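Local atomic coordinates of trehalose-6-phosphate phosphatase (PDB entry 5DXL), a protein that belongs to the trehalose-phosphatase family of the HAD clan, with a mixed-sheet core flanked by helices and a second domain built on a smaller antiparallel sheet. Residues A[46-54]-A[263-271]; A[74-85]-A[94-102]. One frame throughout, in Å; residues are numbered along the deposited sequence.

Interaction 1: A[46-54]-A[263-271]; sequences RVLRTLKTL and IGTISMLNN
T53 lays its methyl over the side-chain amide of N270, with T53 CG2 3.5 Å from N270 CG, while the carbonyl of T50 meets the same amide close to its plane. There N270 ND2 donates to T50 O at 3.1 Å, on a lone pair in the carbonyl plane, with 154° at the hydrogen; T50 O also accepts the helical N-H of L54. The other end of the amide rests on L54, N270 OD1 lying 3.3 Å from L54 CA. Nearer the start of helix 45-56, R49 NH2 sits over one face of the R46 guanidinium, and R46 CA over one face of that of R49; the aliphatic part of R46 brushes I263 CG2.

The two helices run in roughly the same direction, 38° apart, and one knob-into-hole contact joins them, T50 fitting among I263, I266, S267 and N270. They flank one side of the Rossmann-like HAD core, with L54 and I266 both reaching F25 on strand 21-25.

Within the hole the two branches of T50 divide the work. T50 CG2, anti to the backbone N, presses on I266 CG2 at a tight 3.5 Å. T50 OG1 (chi1 -57°) swings back to donate to R46 O at 2.6 Å and accepts from a water that also donates to S267 OG, itself bonded to I263 O. Each hydroxyl thus gives its proton to the carbonyl four residues back and is joined to the other through that water. Deeper in, V47 CG2 meets I263 CD1 at 4.0 Å, and L54 CD2 touches I266 CG2 at 3.9 Å.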
loop_
_atom_site.group_PDB
_atom_site.type_symbol
_atom_site.label_atom_id
_atom_site.label_comp_id
_atom_site.label_asym_id
_atom_site.label_seq_id
_atom_site.Cartn_x
_atom_site.Cartn_y
_atom_site.Cartn_z
ATOM N N ARG A 46 -7.240 -14.753 15.196
ATOM C CA ARG A 46 -8.025 -15.117 14.021
ATOM C C ARG A 46 -7.414 -14.551 12.738
ATOM O O ARG A 46 -7.304 -15.262 11.732
ATOM C CB ARG A 46 -9.472 -14.638 14.148
ATOM C CG ARG A 46 -10.302 -14.951 12.905
ATOM C CD ARG A 46 -11.777 -14.622 13.096
ATOM N NE ARG A 46 -12.380 -15.453 14.131
ATOM C CZ ARG A 46 -12.914 -16.650 13.908
ATOM N NH1 ARG A 46 -12.924 -17.152 12.679
ATOM N NH2 ARG A 46 -13.441 -17.343 14.911
ATOM N N VAL A 47 -7.026 -13.281 12.773
ATOM C CA VAL A 47 -6.406 -12.639 11.607
ATOM C C VAL A 47 -5.120 -13.379 11.250
ATOM O O VAL A 47 -4.885 -13.711 10.087
ATOM C CB VAL A 47 -6.115 -11.145 11.852
ATOM C CG1 VAL A 47 -5.245 -10.581 10.743
ATOM C CG2 VAL A 47 -7.429 -10.353 11.942
ATOM N N LEU A 48 -4.307 -13.676 12.262
ATOM C CA LEU A 48 -3.043 -14.372 12.031
ATOM C C LEU A 48 -3.225 -15.782 11.483
ATOM O O LEU A 48 -2.485 -16.194 10.577
ATOM C CB LEU A 48 -2.227 -14.419 13.326
ATOM C CG LEU A 48 -1.684 -13.059 13.734
ATOM C CD1 LEU A 48 -0.952 -13.152 15.072
ATOM C CD2 LEU A 48 -0.768 -12.515 12.648
ATOM N N ARG A 49 -4.186 -16.531 12.029
ATOM C CA ARG A 49 -4.492 -17.865 11.515
ATOM C C ARG A 49 -4.891 -17.797 10.054
ATOM O O ARG A 49 -4.485 -18.618 9.246
ATOM C CB ARG A 49 -5.639 -18.527 12.294
ATOM C CG ARG A 49 -5.269 -19.166 13.615
ATOM C CD ARG A 49 -6.387 -20.104 14.079
ATOM N NE ARG A 49 -7.710 -19.478 14.044
ATOM C CZ ARG A 49 -8.210 -18.725 15.024
ATOM N NH1 ARG A 49 -7.496 -18.496 16.118
ATOM N NH2 ARG A 49 -9.423 -18.199 14.909
ATOM N N THR A 50 -5.734 -16.820 9.747
ATOM C CA THR A 50 -6.271 -16.643 8.406
ATOM C C THR A 50 -5.152 -16.366 7.406
ATOM O O THR A 50 -5.108 -16.962 6.327
ATOM C CB THR A 50 -7.297 -15.498 8.399
ATOM O OG1 THR A 50 -8.325 -15.799 9.356
ATOM C CG2 THR A 50 -7.932 -15.332 7.028
ATOM N N LEU A 51 -4.237 -15.481 7.782
ATOM C CA LEU A 51 -3.099 -15.154 6.922
ATOM C C LEU A 51 -2.132 -16.323 6.787
ATOM O O LEU A 51 -1.634 -16.594 5.694
ATOM C CB LEU A 51 -2.353 -13.929 7.452
ATOM C CG LEU A 51 -3.091 -12.600 7.326
ATOM C CD1 LEU A 51 -2.269 -11.497 7.986
ATOM C CD2 LEU A 51 -3.338 -12.268 5.860
ATOM N N LYS A 52 -1.864 -17.008 7.896
ATOM C CA LYS A 52 -0.926 -18.125 7.863
ATOM C C LYS A 52 -1.432 -19.219 6.925
ATOM O O LYS A 52 -0.675 -19.765 6.109
ATOM C CB LYS A 52 -0.700 -18.668 9.267
ATOM C CG LYS A 52 0.233 -19.857 9.291
ATOM C CD LYS A 52 0.441 -20.348 10.711
ATOM C CE LYS A 52 1.378 -21.553 10.730
ATOM N NZ LYS A 52 1.627 -22.019 12.123
ATOM N N THR A 53 -2.726 -19.521 7.022
ATOM C CA THR A 53 -3.320 -20.556 6.190
ATOM C C THR A 53 -3.309 -20.152 4.714
ATOM O O THR A 53 -2.986 -20.964 3.847
ATOM C CB THR A 53 -4.748 -20.872 6.666
ATOM O OG1 THR A 53 -4.677 -21.428 7.990
ATOM C CG2 THR A 53 -5.447 -21.859 5.728
ATOM N N LEU A 54 -3.622 -18.892 4.427
ATOM C CA LEU A 54 -3.608 -18.434 3.041
ATOM C C LEU A 54 -2.200 -18.530 2.440
ATOM O O LEU A 54 -2.027 -18.987 1.307
ATOM C CB LEU A 54 -4.137 -16.989 2.954
ATOM C CG LEU A 54 -4.297 -16.458 1.526
ATOM C CD1 LEU A 54 -5.508 -17.108 0.865
ATOM C CD2 LEU A 54 -4.451 -14.930 1.515
ATOM N N ILE A 263 -11.919 -10.751 6.426
ATOM C CA ILE A 263 -11.439 -11.986 7.032
ATOM C C ILE A 263 -12.358 -13.145 6.661
ATOM O O ILE A 263 -11.879 -14.233 6.334
ATOM C CB ILE A 263 -11.319 -11.854 8.553
ATOM C CG1 ILE A 263 -10.313 -10.747 8.898
ATOM C CG2 ILE A 263 -10.895 -13.182 9.185
ATOM C CD1 ILE A 263 -8.916 -10.968 8.308
ATOM N N GLY A 264 -13.669 -12.904 6.663
ATOM C CA GLY A 264 -14.615 -13.935 6.254
ATOM C C GLY A 264 -14.399 -14.402 4.826
ATOM O O GLY A 264 -14.492 -15.599 4.528
ATOM N N THR A 265 -14.100 -13.456 3.943
ATOM C CA THR A 265 -13.845 -13.760 2.539
ATOM C C THR A 265 -12.576 -14.598 2.370
ATOM O O THR A 265 -12.571 -15.593 1.630
ATOM C CB THR A 265 -13.736 -12.483 1.728
ATOM O OG1 THR A 265 -15.019 -11.851 1.726
ATOM C CG2 THR A 265 -13.344 -12.786 0.297
ATOM N N ILE A 266 -11.507 -14.218 3.062
ATOM C CA ILE A 266 -10.271 -14.988 2.961
ATOM C C ILE A 266 -10.471 -16.385 3.560
ATOM O O ILE A 266 -9.978 -17.368 3.011
ATOM C CB ILE A 266 -9.099 -14.260 3.642
ATOM C CG1 ILE A 266 -8.860 -12.921 2.948
ATOM C CG2 ILE A 266 -7.829 -15.100 3.550
ATOM C CD1 ILE A 266 -7.984 -11.976 3.747
ATOM N N SER A 267 -11.225 -16.480 4.657
ATOM C CA SER A 267 -11.555 -17.793 5.237
ATOM C C SER A 267 -12.286 -18.687 4.242
ATOM O O SER A 267 -11.995 -19.885 4.153
ATOM C CB SER A 267 -12.397 -17.623 6.500
ATOM O OG SER A 267 -11.650 -16.959 7.500
HETATM N N MSE A 268 -13.218 -18.110 3.487
HETATM C CA MSE A 268 -13.929 -18.865 2.458
HETATM C C MSE A 268 -12.935 -19.441 1.459
HETATM O O MSE A 268 -13.041 -20.608 1.075
HETATM C CB MSE A 268 -14.959 -17.990 1.727
HETATM C CG MSE A 268 -15.546 -18.653 0.452
HETATM SE SE MSE A 268 -16.654 -17.360 -0.490
HETATM C CE MSE A 268 -15.154 -16.311 -1.203
ATOM N N LEU A 269 -11.958 -18.635 1.037
ATOM C CA LEU A 269 -10.966 -19.132 0.089
ATOM C C LEU A 269 -10.136 -20.251 0.720
ATOM O O LEU A 269 -9.880 -21.289 0.085
ATOM C CB LEU A 269 -10.052 -18.001 -0.396
ATOM C CG LEU A 269 -10.751 -16.866 -1.145
ATOM C CD1 LEU A 269 -9.704 -15.842 -1.564
ATOM C CD2 LEU A 269 -11.515 -17.383 -2.364
ATOM N N ASN A 270 -9.742 -20.056 1.975
ATOM C CA ASN A 270 -8.972 -21.065 2.703
ATOM C C ASN A 270 -9.721 -22.380 2.820
ATOM O O ASN A 270 -9.116 -23.450 2.750
ATOM C CB ASN A 270 -8.615 -20.581 4.107
ATOM C CG ASN A 270 -7.519 -19.518 4.116
ATOM O OD1 ASN A 270 -6.757 -19.383 3.166
ATOM N ND2 ASN A 270 -7.429 -18.776 5.214
ATOM N N ASN A 271 -11.033 -22.302 3.007
ATOM C CA ASN A 271 -11.840 -23.505 3.211
ATOM C C ASN A 271 -12.058 -24.310 1.943
ATOM O O ASN A 271 -12.682 -25.378 1.986
ATOM C CB ASN A 271 -13.186 -23.130 3.825
ATOM C CG ASN A 271 -13.055 -22.680 5.263
ATOM O OD1 ASN A 271 -12.069 -22.990 5.931
ATOM N ND2 ASN A 271 -14.053 -21.945 5.751
HETATM O O HOH W 1 -9.987 -17.803 9.421
#

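Interaction 2: A[74-85]-A[94-102]; sequences DEWMGHIPELGL and RQPRSDDWE
R94 drives its guanidinium into the turns of 77-83, and three backbone carbonyls take its N-H groups. R94 NH1 donates to G78 O at 2.9 Å, in the guanidinium plane and nearly straight (168°). R94 NH2 gives one bond to L83 O (2.8 Å, again in plane) and a more bent one to I80 O, which takes L83 N on its opposite face. A bend at chi3 (78°) turns the group in, tying the connection from helix 70-77 to the beta hairpin of strands 84-87 and 92-94. There L85 and R94 form an antiparallel hydrogen-bonded pair; R97 N reaches P81 O. Waters bridge D74 OD1 to R94 NH1 and P81 O to S98 O. The second lies over one guanidinium face of R94, L85 CD1 over the other, 3.7 Å from R94 CZ. D74 OD1 stands 4.0 Å from R94 NH1, well out of its plane, so beyond the water only charge links them.

W101 CH2 packs on L85 CB at 3.5 Å, and E82 CG lies over one face of the R97 guanidinium. Strand 84-87 pairs with strand 60-65, against which L83, L85 and P96 pack; helix 45-56 touches I80, E82 and L83.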
loop_
_atom_site.group_PDB
_atom_site.type_symbol
_atom_site.label_atom_id
_atom_site.label_comp_id
_atom_site.label_asym_id
_atom_site.label_seq_id
_atom_site.Cartn_x
_atom_site.Cartn_y
_atom_site.Cartn_z
ATOM N N ASP A 74 7.294 -7.230 11.386
ATOM C CA ASP A 74 8.123 -8.404 11.648
ATOM C C ASP A 74 7.743 -9.062 12.960
ATOM O O ASP A 74 7.668 -10.296 13.042
ATOM C CB ASP A 74 9.604 -8.054 11.655
ATOM C CG ASP A 74 10.475 -9.279 11.428
ATOM O OD1 ASP A 74 9.973 -10.276 10.853
ATOM O OD2 ASP A 74 11.638 -9.258 11.838
ATOM N N GLU A 75 7.476 -8.259 13.984
ATOM C CA GLU A 75 7.164 -8.842 15.285
ATOM C C GLU A 75 5.867 -9.651 15.280
ATOM O O GLU A 75 5.788 -10.732 15.880
ATOM C CB GLU A 75 7.078 -7.750 16.352
ATOM C CG GLU A 75 6.508 -8.284 17.658
ATOM C CD GLU A 75 7.165 -7.692 18.861
ATOM O OE1 GLU A 75 7.370 -6.456 18.842
ATOM O OE2 GLU A 75 7.454 -8.453 19.822
ATOM N N TRP A 76 4.850 -9.144 14.590
ATOM C CA TRP A 76 3.520 -9.712 14.723
ATOM C C TRP A 76 3.095 -10.609 13.575
ATOM O O TRP A 76 2.226 -11.452 13.754
ATOM C CB TRP A 76 2.499 -8.582 14.919
ATOM C CG TRP A 76 2.691 -7.971 16.262
ATOM C CD1 TRP A 76 3.333 -6.800 16.552
ATOM C CD2 TRP A 76 2.317 -8.545 17.514
ATOM N NE1 TRP A 76 3.353 -6.597 17.914
ATOM C CE2 TRP A 76 2.734 -7.657 18.525
ATOM C CE3 TRP A 76 1.650 -9.718 17.879
ATOM C CZ2 TRP A 76 2.507 -7.907 19.875
ATOM C CZ3 TRP A 76 1.429 -9.962 19.216
ATOM C CH2 TRP A 76 1.856 -9.062 20.198
HETATM N N MSE A 77 3.721 -10.432 12.418
HETATM C CA MSE A 77 3.413 -11.231 11.233
HETATM C C MSE A 77 4.632 -11.924 10.623
HETATM O O MSE A 77 4.490 -12.777 9.744
HETATM C CB MSE A 77 2.732 -10.330 10.190
HETATM C CG MSE A 77 1.292 -10.107 10.553
HETATM SE SE MSE A 77 0.406 -8.714 9.503
HETATM C CE MSE A 77 0.589 -7.201 10.722
ATOM N N GLY A 78 5.827 -11.566 11.085
ATOM C CA GLY A 78 7.051 -12.045 10.468
ATOM C C GLY A 78 7.325 -13.527 10.677
ATOM O O GLY A 78 8.155 -14.110 9.982
ATOM N N HIS A 79 6.618 -14.127 11.631
ATOM C CA HIS A 79 6.760 -15.553 11.906
ATOM C C HIS A 79 6.099 -16.413 10.830
ATOM O O HIS A 79 6.251 -17.641 10.836
ATOM C CB HIS A 79 6.150 -15.890 13.258
ATOM C CG HIS A 79 4.670 -15.685 13.293
ATOM N ND1 HIS A 79 4.098 -14.431 13.298
ATOM C CD2 HIS A 79 3.647 -16.569 13.262
ATOM C CE1 HIS A 79 2.780 -14.554 13.310
ATOM N NE2 HIS A 79 2.482 -15.841 13.280
ATOM N N ILE A 80 5.326 -15.784 9.943
ATOM C CA ILE A 80 4.760 -16.467 8.779
ATOM C C ILE A 80 5.735 -16.250 7.628
ATOM O O ILE A 80 5.741 -15.203 6.989
ATOM C CB ILE A 80 3.365 -15.933 8.428
ATOM C CG1 ILE A 80 2.450 -16.033 9.653
ATOM C CG2 ILE A 80 2.779 -16.689 7.233
ATOM C CD1 ILE A 80 1.185 -15.213 9.553
ATOM N N PRO A 81 6.593 -17.239 7.365
ATOM C CA PRO A 81 7.725 -16.964 6.476
ATOM C C PRO A 81 7.307 -16.663 5.040
ATOM O O PRO A 81 8.019 -15.954 4.337
ATOM C CB PRO A 81 8.550 -18.260 6.556
ATOM C CG PRO A 81 7.572 -19.307 6.959
ATOM C CD PRO A 81 6.581 -18.627 7.857
ATOM N N GLU A 82 6.150 -17.165 4.626
ATOM C CA GLU A 82 5.715 -16.985 3.250
ATOM C C GLU A 82 5.164 -15.593 2.953
ATOM O O GLU A 82 4.963 -15.245 1.792
ATOM C CB GLU A 82 4.646 -18.029 2.893
ATOM C CG GLU A 82 5.106 -19.494 3.012
ATOM C CD GLU A 82 4.989 -20.045 4.415
ATOM O OE1 GLU A 82 4.594 -19.304 5.338
ATOM O OE2 GLU A 82 5.300 -21.243 4.605
ATOM N N LEU A 83 4.890 -14.800 3.985
ATOM C CA LEU A 83 4.320 -13.479 3.718
ATOM C C LEU A 83 5.353 -12.554 3.120
ATOM O O LEU A 83 6.461 -12.432 3.644
ATOM C CB LEU A 83 3.783 -12.825 4.987
ATOM C CG LEU A 83 2.524 -13.363 5.636
ATOM C CD1 LEU A 83 2.226 -12.500 6.869
ATOM C CD2 LEU A 83 1.360 -13.301 4.652
ATOM N N GLY A 84 4.972 -11.877 2.045
ATOM C CA GLY A 84 5.720 -10.715 1.603
ATOM C C GLY A 84 5.300 -9.526 2.451
ATOM O O GLY A 84 4.114 -9.344 2.712
ATOM N N LEU A 85 6.265 -8.731 2.907
ATOM C CA LEU A 85 5.962 -7.593 3.783
ATOM C C LEU A 85 6.514 -6.300 3.199
ATOM O O LEU A 85 7.686 -6.224 2.860
ATOM C CB LEU A 85 6.529 -7.819 5.190
ATOM C CG LEU A 85 6.021 -9.098 5.877
ATOM C CD1 LEU A 85 6.818 -9.328 7.161
ATOM C CD2 LEU A 85 4.512 -9.019 6.174
ATOM N N ARG A 94 10.317 -7.198 2.537
ATOM C CA ARG A 94 10.794 -8.563 2.753
ATOM C C ARG A 94 10.071 -9.473 1.781
ATOM O O ARG A 94 8.840 -9.543 1.806
ATOM C CB ARG A 94 10.562 -9.025 4.194
ATOM C CG ARG A 94 11.159 -10.439 4.471
ATOM C CD ARG A 94 10.597 -11.139 5.747
ATOM N NE ARG A 94 9.268 -11.729 5.543
ATOM C CZ ARG A 94 8.626 -12.440 6.473
ATOM N NH1 ARG A 94 9.207 -12.631 7.660
ATOM N NH2 ARG A 94 7.401 -12.942 6.231
ATOM N N GLN A 95 10.818 -10.146 0.904
ATOM C CA GLN A 95 10.211 -11.078 -0.044
ATOM C C GLN A 95 9.691 -12.310 0.690
ATOM O O GLN A 95 10.238 -12.696 1.721
ATOM C CB GLN A 95 11.224 -11.521 -1.111
ATOM C CG GLN A 95 11.740 -10.422 -2.035
ATOM C CD GLN A 95 10.656 -9.870 -2.946
ATOM O OE1 GLN A 95 9.769 -10.596 -3.400
ATOM N NE2 GLN A 95 10.728 -8.579 -3.225
ATOM N N PRO A 96 8.648 -12.952 0.144
ATOM C CA PRO A 96 8.235 -14.259 0.659
ATOM C C PRO A 96 9.415 -15.228 0.801
ATOM O O PRO A 96 10.239 -15.330 -0.120
ATOM C CB PRO A 96 7.247 -14.753 -0.405
ATOM C CG PRO A 96 6.630 -13.471 -0.924
ATOM C CD PRO A 96 7.786 -12.485 -0.955
ATOM N N ARG A 97 9.486 -15.877 1.963
ATOM C CA ARG A 97 10.436 -16.950 2.269
ATOM C C ARG A 97 11.873 -16.455 2.388
ATOM O O ARG A 97 12.812 -17.251 2.392
ATOM C CB ARG A 97 10.329 -18.078 1.226
ATOM C CG ARG A 97 8.951 -18.753 1.206
ATOM C CD ARG A 97 8.822 -19.845 0.127
ATOM N NE ARG A 97 7.435 -20.318 0.072
ATOM C CZ ARG A 97 6.445 -19.642 -0.508
ATOM N NH1 ARG A 97 6.688 -18.481 -1.111
ATOM N NH2 ARG A 97 5.211 -20.122 -0.488
ATOM N N SER A 98 12.041 -15.142 2.517
ATOM C CA SER A 98 13.356 -14.560 2.791
ATOM C C SER A 98 13.400 -14.005 4.208
ATOM O O SER A 98 12.407 -13.469 4.701
ATOM C CB SER A 98 13.682 -13.451 1.787
ATOM O OG SER A 98 14.893 -12.801 2.142
ATOM N N ASP A 99 14.545 -14.132 4.869
ATOM C CA ASP A 99 14.741 -13.515 6.174
ATOM C C ASP A 99 15.255 -12.084 6.026
ATOM O O ASP A 99 15.319 -11.338 7.002
ATOM C CB ASP A 99 15.732 -14.321 7.024
ATOM C CG ASP A 99 15.161 -15.643 7.503
ATOM O OD1 ASP A 99 13.930 -15.744 7.678
ATOM O OD2 ASP A 99 15.954 -16.583 7.719
ATOM N N ASP A 100 15.618 -11.715 4.801
ATOM C CA ASP A 100 16.304 -10.448 4.555
ATOM C C ASP A 100 15.349 -9.305 4.235
ATOM O O ASP A 100 14.532 -9.399 3.321
ATOM C CB ASP A 100 17.307 -10.598 3.409
ATOM C CG ASP A 100 18.338 -11.682 3.672
ATOM O OD1 ASP A 100 18.756 -11.840 4.839
ATOM O OD2 ASP A 100 18.717 -12.382 2.709
ATOM N N TRP A 101 15.463 -8.227 4.997
ATOM C CA TRP A 101 14.745 -6.998 4.687
ATOM C C TRP A 101 15.595 -6.101 3.806
ATOM O O TRP A 101 16.782 -5.916 4.082
ATOM C CB TRP A 101 14.390 -6.253 5.961
ATOM C CG TRP A 101 13.267 -6.846 6.740
ATOM C CD1 TRP A 101 13.348 -7.823 7.690
ATOM C CD2 TRP A 101 11.890 -6.481 6.654
ATOM N NE1 TRP A 101 12.100 -8.086 8.200
ATOM C CE2 TRP A 101 11.187 -7.275 7.576
ATOM C CE3 TRP A 101 11.181 -5.556 5.880
ATOM C CZ2 TRP A 101 9.810 -7.164 7.755
ATOM C CZ3 TRP A 101 9.815 -5.458 6.049
ATOM C CH2 TRP A 101 9.144 -6.254 6.980
ATOM N N GLU A 102 15.002 -5.543 2.755
ATOM C CA GLU A 102 15.706 -4.535 1.980
ATOM C C GLU A 102 15.251 -3.145 2.392
ATOM O O GLU A 102 14.049 -2.881 2.509
ATOM C CB GLU A 102 15.501 -4.716 0.479
ATOM C CG GLU A 102 16.088 -3.532 -0.301
ATOM C CD GLU A 102 16.303 -3.797 -1.778
ATOM O OE1 GLU A 102 15.752 -4.786 -2.307
ATOM O OE2 GLU A 102 17.030 -2.995 -2.407
HETATM O O HOH W 2 11.463 -11.404 8.857
HETATM O O HOH W 3 10.429 -15.111 5.491
#

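From the N terminus, helix 8-17 comes first; it later packs on T265 and L269 of helix 259-270. Helix 45-56 then opens the long loop that interaction 1 closes 209 residues on, near the end of the core. Interaction 2 lies wholly within that loop and closes a short one, joining the exit of helix 70-77 and strand 84-87 to the hairpin leading into edge strand 101-103. The four-stranded antiparallel sheet of 131-185 also falls between the ends of interaction 1. The two contacts touch through helix 45-56: L48 CD2 lies 3.8 Å from M77 CG, and I80 CD1 rests 3.9 Å from K52 N.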